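Local coordinates for protein Rho guanine nucleotide exchange factor 3 (PDB 2Z0Q) that acts, through its DH-PH region, as a guanine nucleotide exchange factor for the small GTPases RhoA and RhoB, at residues Phe25-Lys39 with Ile71-Arg85. Sequence-based numbering, arbitrary orientation.
Sequences FELSQGEEDLIEDLK and IPLHEELLSQLRDVR
Glu31 and His74 meet because each sends CG anti to its own carbonyl carbon (chi1 -66° and -64°), while a bend at chi2 of Glu31 brings the carboxylate to the imidazole edge, nearly coplanar with the ring. His74 ND1 donates to the syn lone pair of Glu31 OE1 at 2.8 Å, nearly in the ring plane. Leu34 lies over one face of the same ring, its CD1 3.8 Å from the centroid in a CH-pi contact. The pair illustrates how a buried polar bond can be set among apolar side chains: Ile35 enters a hole formed by Ile71, His74, Glu75 and Leu78, and Leu78 sits in turn among Ser28, Glu31, Glu32 and Ile35, knobs into holes between segments that run broadly antiparallel, their axes crossing at -147°. At one end Phe25 CE1 sits over one face of the Arg85 guanidinium, offset toward its rim, 3.5 Å from Arg85 NH2; at the other, Lys39 NZ and Glu75 OE2 form a long salt bridge of 3.7 Å. From helix 155-172, Arg159, by a salt bridge, and Tyr163, by a hydrogen bond, hold Glu31 OE2, and Tyr108 OH is hydrogen-bonded to His74 NE2. With a leucine in place of His74, Glu31 OE1 and the Tyr108 hydroxyl would probably be left short of a hydrogen-bond mate inside the domain. Within this all-helical DH domain, the carboxylate thus joins three helices, and the nearby Arg159 probably helps to stabilise its negative charge.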
# COMPACT_ATOMS: atom_id res chain seq x y z
N PHE A 25 18.31 -20.84 -3.68
CA PHE A 25 19.22 -19.88 -3.08
C PHE A 25 18.57 -18.49 -3.05
O PHE A 25 18.66 -17.77 -2.05
CB PHE A 25 20.54 -19.82 -3.87
CG PHE A 25 21.68 -19.22 -3.09
CD1 PHE A 25 22.32 -19.99 -2.13
CD2 PHE A 25 22.03 -17.90 -3.25
CE1 PHE A 25 23.30 -19.42 -1.33
CE2 PHE A 25 23.02 -17.32 -2.44
CZ PHE A 25 23.64 -18.09 -1.49
N GLU A 26 17.89 -18.13 -4.15
CA GLU A 26 17.22 -16.85 -4.28
C GLU A 26 16.15 -16.67 -3.21
O GLU A 26 15.98 -15.58 -2.66
CB GLU A 26 16.60 -16.71 -5.68
CG GLU A 26 17.68 -16.39 -6.78
CD GLU A 26 17.26 -16.79 -8.19
OE1 GLU A 26 16.04 -16.93 -8.45
OE2 GLU A 26 18.16 -16.97 -9.05
N LEU A 27 15.40 -17.75 -2.95
CA LEU A 27 14.38 -17.70 -1.90
C LEU A 27 15.00 -17.26 -0.58
O LEU A 27 14.52 -16.35 0.07
CB LEU A 27 13.77 -19.09 -1.71
CG LEU A 27 12.77 -19.15 -0.53
CD1 LEU A 27 11.60 -18.23 -0.85
CD2 LEU A 27 12.25 -20.61 -0.37
N SER A 28 16.09 -17.90 -0.18
CA SER A 28 16.68 -17.52 1.10
C SER A 28 17.31 -16.13 1.04
O SER A 28 17.26 -15.37 2.03
CB SER A 28 17.73 -18.56 1.55
OG SER A 28 18.97 -18.22 1.00
N GLN A 29 17.87 -15.74 -0.10
CA GLN A 29 18.44 -14.40 -0.14
C GLN A 29 17.36 -13.35 0.06
O GLN A 29 17.63 -12.27 0.61
CB GLN A 29 19.15 -14.10 -1.48
CG GLN A 29 20.42 -14.94 -1.70
CD GLN A 29 21.16 -14.51 -2.98
OE1 GLN A 29 22.34 -14.07 -2.94
NE2 GLN A 29 20.47 -14.63 -4.11
N GLY A 30 16.13 -13.64 -0.39
CA GLY A 30 15.07 -12.66 -0.24
C GLY A 30 14.65 -12.50 1.22
O GLY A 30 14.21 -11.42 1.63
N GLU A 31 14.75 -13.59 1.97
CA GLU A 31 14.42 -13.58 3.40
C GLU A 31 15.49 -12.68 4.07
O GLU A 31 15.19 -11.78 4.87
CB GLU A 31 14.50 -14.99 3.99
CG GLU A 31 13.43 -15.95 3.40
CD GLU A 31 12.05 -15.42 3.66
OE1 GLU A 31 11.79 -15.05 4.82
OE2 GLU A 31 11.23 -15.35 2.73
N GLU A 32 16.75 -12.93 3.70
CA GLU A 32 17.85 -12.16 4.25
C GLU A 32 17.68 -10.68 3.97
O GLU A 32 17.85 -9.85 4.88
CB GLU A 32 19.17 -12.68 3.70
CG GLU A 32 20.40 -11.94 4.21
CD GLU A 32 21.67 -12.73 3.90
OE1 GLU A 32 21.72 -13.38 2.83
OE2 GLU A 32 22.61 -12.70 4.72
N ASP A 33 17.33 -10.34 2.72
CA ASP A 33 17.10 -8.95 2.30
C ASP A 33 15.95 -8.30 3.09
O ASP A 33 16.02 -7.13 3.49
CB ASP A 33 16.75 -8.89 0.79
CG ASP A 33 17.96 -9.17 -0.11
OD1 ASP A 33 19.09 -9.21 0.40
OD2 ASP A 33 17.76 -9.35 -1.34
N LEU A 34 14.86 -9.05 3.27
CA LEU A 34 13.72 -8.52 4.02
C LEU A 34 14.10 -8.23 5.50
O LEU A 34 13.79 -7.16 6.03
CB LEU A 34 12.54 -9.51 3.98
CG LEU A 34 11.33 -9.12 4.84
CD1 LEU A 34 10.05 -9.80 4.32
CD2 LEU A 34 11.60 -9.55 6.28
N ILE A 35 14.78 -9.18 6.13
CA ILE A 35 15.20 -9.04 7.55
C ILE A 35 16.12 -7.81 7.67
O ILE A 35 15.96 -6.97 8.55
CB ILE A 35 15.95 -10.31 8.01
CG1 ILE A 35 14.98 -11.52 8.05
CG2 ILE A 35 16.62 -10.08 9.37
CD1 ILE A 35 15.66 -12.86 8.19
N GLU A 36 17.07 -7.71 6.74
CA GLU A 36 18.00 -6.58 6.73
C GLU A 36 17.29 -5.24 6.56
O GLU A 36 17.65 -4.26 7.23
CB GLU A 36 19.02 -6.76 5.60
CG GLU A 36 19.76 -5.48 5.26
CD GLU A 36 20.70 -5.65 4.06
OE1 GLU A 36 20.21 -5.85 2.93
OE2 GLU A 36 21.93 -5.58 4.27
N ASP A 37 16.30 -5.17 5.68
CA ASP A 37 15.60 -3.91 5.47
C ASP A 37 14.68 -3.55 6.65
O ASP A 37 14.58 -2.38 7.02
CB ASP A 37 14.80 -3.95 4.16
CG ASP A 37 15.69 -3.87 2.93
OD1 ASP A 37 16.90 -3.59 3.06
OD2 ASP A 37 15.18 -4.08 1.81
N LEU A 38 14.02 -4.54 7.26
CA LEU A 38 13.18 -4.24 8.42
C LEU A 38 14.04 -3.83 9.64
O LEU A 38 13.62 -2.99 10.44
CB LEU A 38 12.31 -5.44 8.80
CG LEU A 38 11.20 -5.80 7.78
CD1 LEU A 38 10.28 -6.87 8.39
CD2 LEU A 38 10.44 -4.55 7.40
N LYS A 39 15.22 -4.43 9.79
CA LYS A 39 16.07 -4.04 10.91
C LYS A 39 16.56 -2.61 10.66
O LYS A 39 16.66 -1.79 11.59
CB LYS A 39 17.25 -4.99 11.06
CG LYS A 39 16.93 -6.29 11.80
CD LYS A 39 18.14 -7.19 11.81
CE LYS A 39 17.91 -8.45 12.60
NZ LYS A 39 19.07 -9.36 12.36
N ILE A 71 9.78 -9.84 11.97
CA ILE A 71 11.17 -10.19 11.77
C ILE A 71 11.50 -11.61 12.20
O ILE A 71 12.15 -12.34 11.45
CB ILE A 71 12.11 -9.14 12.47
CG1 ILE A 71 11.91 -7.79 11.77
CG2 ILE A 71 13.56 -9.59 12.40
CD1 ILE A 71 12.69 -6.60 12.39
N PRO A 72 11.05 -12.05 13.40
CA PRO A 72 11.36 -13.42 13.82
C PRO A 72 10.82 -14.50 12.87
O PRO A 72 11.43 -15.55 12.74
CB PRO A 72 10.74 -13.52 15.21
CG PRO A 72 10.71 -12.08 15.68
CD PRO A 72 10.33 -11.31 14.47
N LEU A 73 9.70 -14.24 12.22
CA LEU A 73 9.10 -15.23 11.29
C LEU A 73 10.04 -15.57 10.13
O LEU A 73 10.19 -16.72 9.73
CB LEU A 73 7.80 -14.69 10.69
CG LEU A 73 6.79 -14.07 11.64
CD1 LEU A 73 5.52 -13.78 10.87
CD2 LEU A 73 6.56 -15.00 12.80
N HIS A 74 10.63 -14.53 9.57
CA HIS A 74 11.56 -14.65 8.45
C HIS A 74 12.92 -15.19 8.92
O HIS A 74 13.55 -16.02 8.25
CB HIS A 74 11.61 -13.29 7.74
CG HIS A 74 10.30 -12.90 7.12
ND1 HIS A 74 9.81 -13.50 5.98
CD2 HIS A 74 9.34 -12.03 7.53
CE1 HIS A 74 8.61 -13.02 5.71
NE2 HIS A 74 8.30 -12.12 6.64
N GLU A 75 13.36 -14.79 10.11
CA GLU A 75 14.61 -15.31 10.62
C GLU A 75 14.46 -16.80 10.80
O GLU A 75 15.40 -17.55 10.54
CB GLU A 75 14.99 -14.66 11.96
CG GLU A 75 15.32 -13.18 11.85
CD GLU A 75 15.64 -12.53 13.20
OE1 GLU A 75 14.77 -12.55 14.10
OE2 GLU A 75 16.77 -12.02 13.35
N GLU A 76 13.28 -17.24 11.24
CA GLU A 76 13.06 -18.67 11.43
C GLU A 76 13.11 -19.38 10.08
O GLU A 76 13.73 -20.43 9.98
CB GLU A 76 11.71 -18.95 12.08
CG GLU A 76 11.43 -20.43 12.29
CD GLU A 76 12.40 -21.05 13.27
OE1 GLU A 76 12.79 -20.36 14.23
OE2 GLU A 76 12.76 -22.23 13.10
N LEU A 77 12.49 -18.82 9.05
CA LEU A 77 12.54 -19.52 7.77
C LEU A 77 13.98 -19.56 7.25
O LEU A 77 14.47 -20.59 6.81
CB LEU A 77 11.62 -18.84 6.74
CG LEU A 77 11.77 -19.44 5.34
CD1 LEU A 77 11.47 -20.92 5.35
CD2 LEU A 77 10.88 -18.65 4.39
N LEU A 78 14.65 -18.43 7.29
CA LEU A 78 16.04 -18.38 6.84
C LEU A 78 16.93 -19.39 7.56
O LEU A 78 17.72 -20.09 6.94
CB LEU A 78 16.57 -16.97 7.02
CG LEU A 78 18.00 -16.69 6.54
CD1 LEU A 78 18.10 -16.99 5.06
CD2 LEU A 78 18.32 -15.22 6.81
N SER A 79 16.81 -19.45 8.88
CA SER A 79 17.60 -20.37 9.68
C SER A 79 17.39 -21.81 9.23
O SER A 79 18.34 -22.57 9.11
CB SER A 79 17.23 -20.21 11.17
OG SER A 79 17.91 -21.17 11.94
N GLN A 80 16.13 -22.18 8.98
CA GLN A 80 15.83 -23.53 8.54
C GLN A 80 16.37 -23.84 7.14
O GLN A 80 16.88 -24.94 6.89
CB GLN A 80 14.31 -23.77 8.59
CG GLN A 80 13.80 -23.97 10.03
CD GLN A 80 12.32 -24.24 10.08
OE1 GLN A 80 11.82 -25.13 9.39
NE2 GLN A 80 11.60 -23.50 10.92
N LEU A 81 16.25 -22.88 6.23
CA LEU A 81 16.77 -23.09 4.86
C LEU A 81 18.29 -23.19 4.90
O LEU A 81 18.90 -23.95 4.15
CB LEU A 81 16.37 -21.92 3.97
CG LEU A 81 14.88 -21.85 3.70
CD1 LEU A 81 14.60 -20.51 3.08
CD2 LEU A 81 14.42 -23.02 2.80
N ARG A 82 18.90 -22.44 5.82
CA ARG A 82 20.35 -22.45 5.94
C ARG A 82 20.80 -23.79 6.49
O ARG A 82 21.72 -24.43 5.98
CB ARG A 82 20.82 -21.34 6.89
CG ARG A 82 22.32 -21.46 7.20
CD ARG A 82 22.86 -20.38 8.15
NE ARG A 82 24.34 -20.38 8.10
CZ ARG A 82 25.11 -19.37 8.49
NH1 ARG A 82 24.58 -18.25 8.97
NH2 ARG A 82 26.42 -19.45 8.32
N ASP A 83 20.10 -24.23 7.52
CA ASP A 83 20.41 -25.47 8.21
C ASP A 83 20.35 -26.73 7.36
O ASP A 83 21.10 -27.68 7.60
CB ASP A 83 19.46 -25.62 9.39
CG ASP A 83 19.59 -26.96 10.05
OD1 ASP A 83 20.66 -27.20 10.65
OD2 ASP A 83 18.64 -27.77 9.96
N VAL A 84 19.46 -26.76 6.38
CA VAL A 84 19.30 -27.91 5.53
C VAL A 84 20.31 -28.00 4.39
O VAL A 84 20.45 -29.05 3.79
CB VAL A 84 17.84 -27.96 4.99
CG1 VAL A 84 17.60 -26.83 3.99
CG2 VAL A 84 17.57 -29.30 4.41
N ARG A 85 21.04 -26.92 4.11
CA ARG A 85 22.03 -26.97 3.03
C ARG A 85 23.12 -28.00 3.30
O ARG A 85 23.54 -28.18 4.44
CB ARG A 85 22.72 -25.62 2.85
CG ARG A 85 21.93 -24.61 2.12
CD ARG A 85 22.64 -23.27 2.10
NE ARG A 85 21.74 -22.23 1.59
CZ ARG A 85 21.93 -20.93 1.75
NH1 ARG A 85 23.00 -20.48 2.41
NH2 ARG A 85 21.04 -20.07 1.28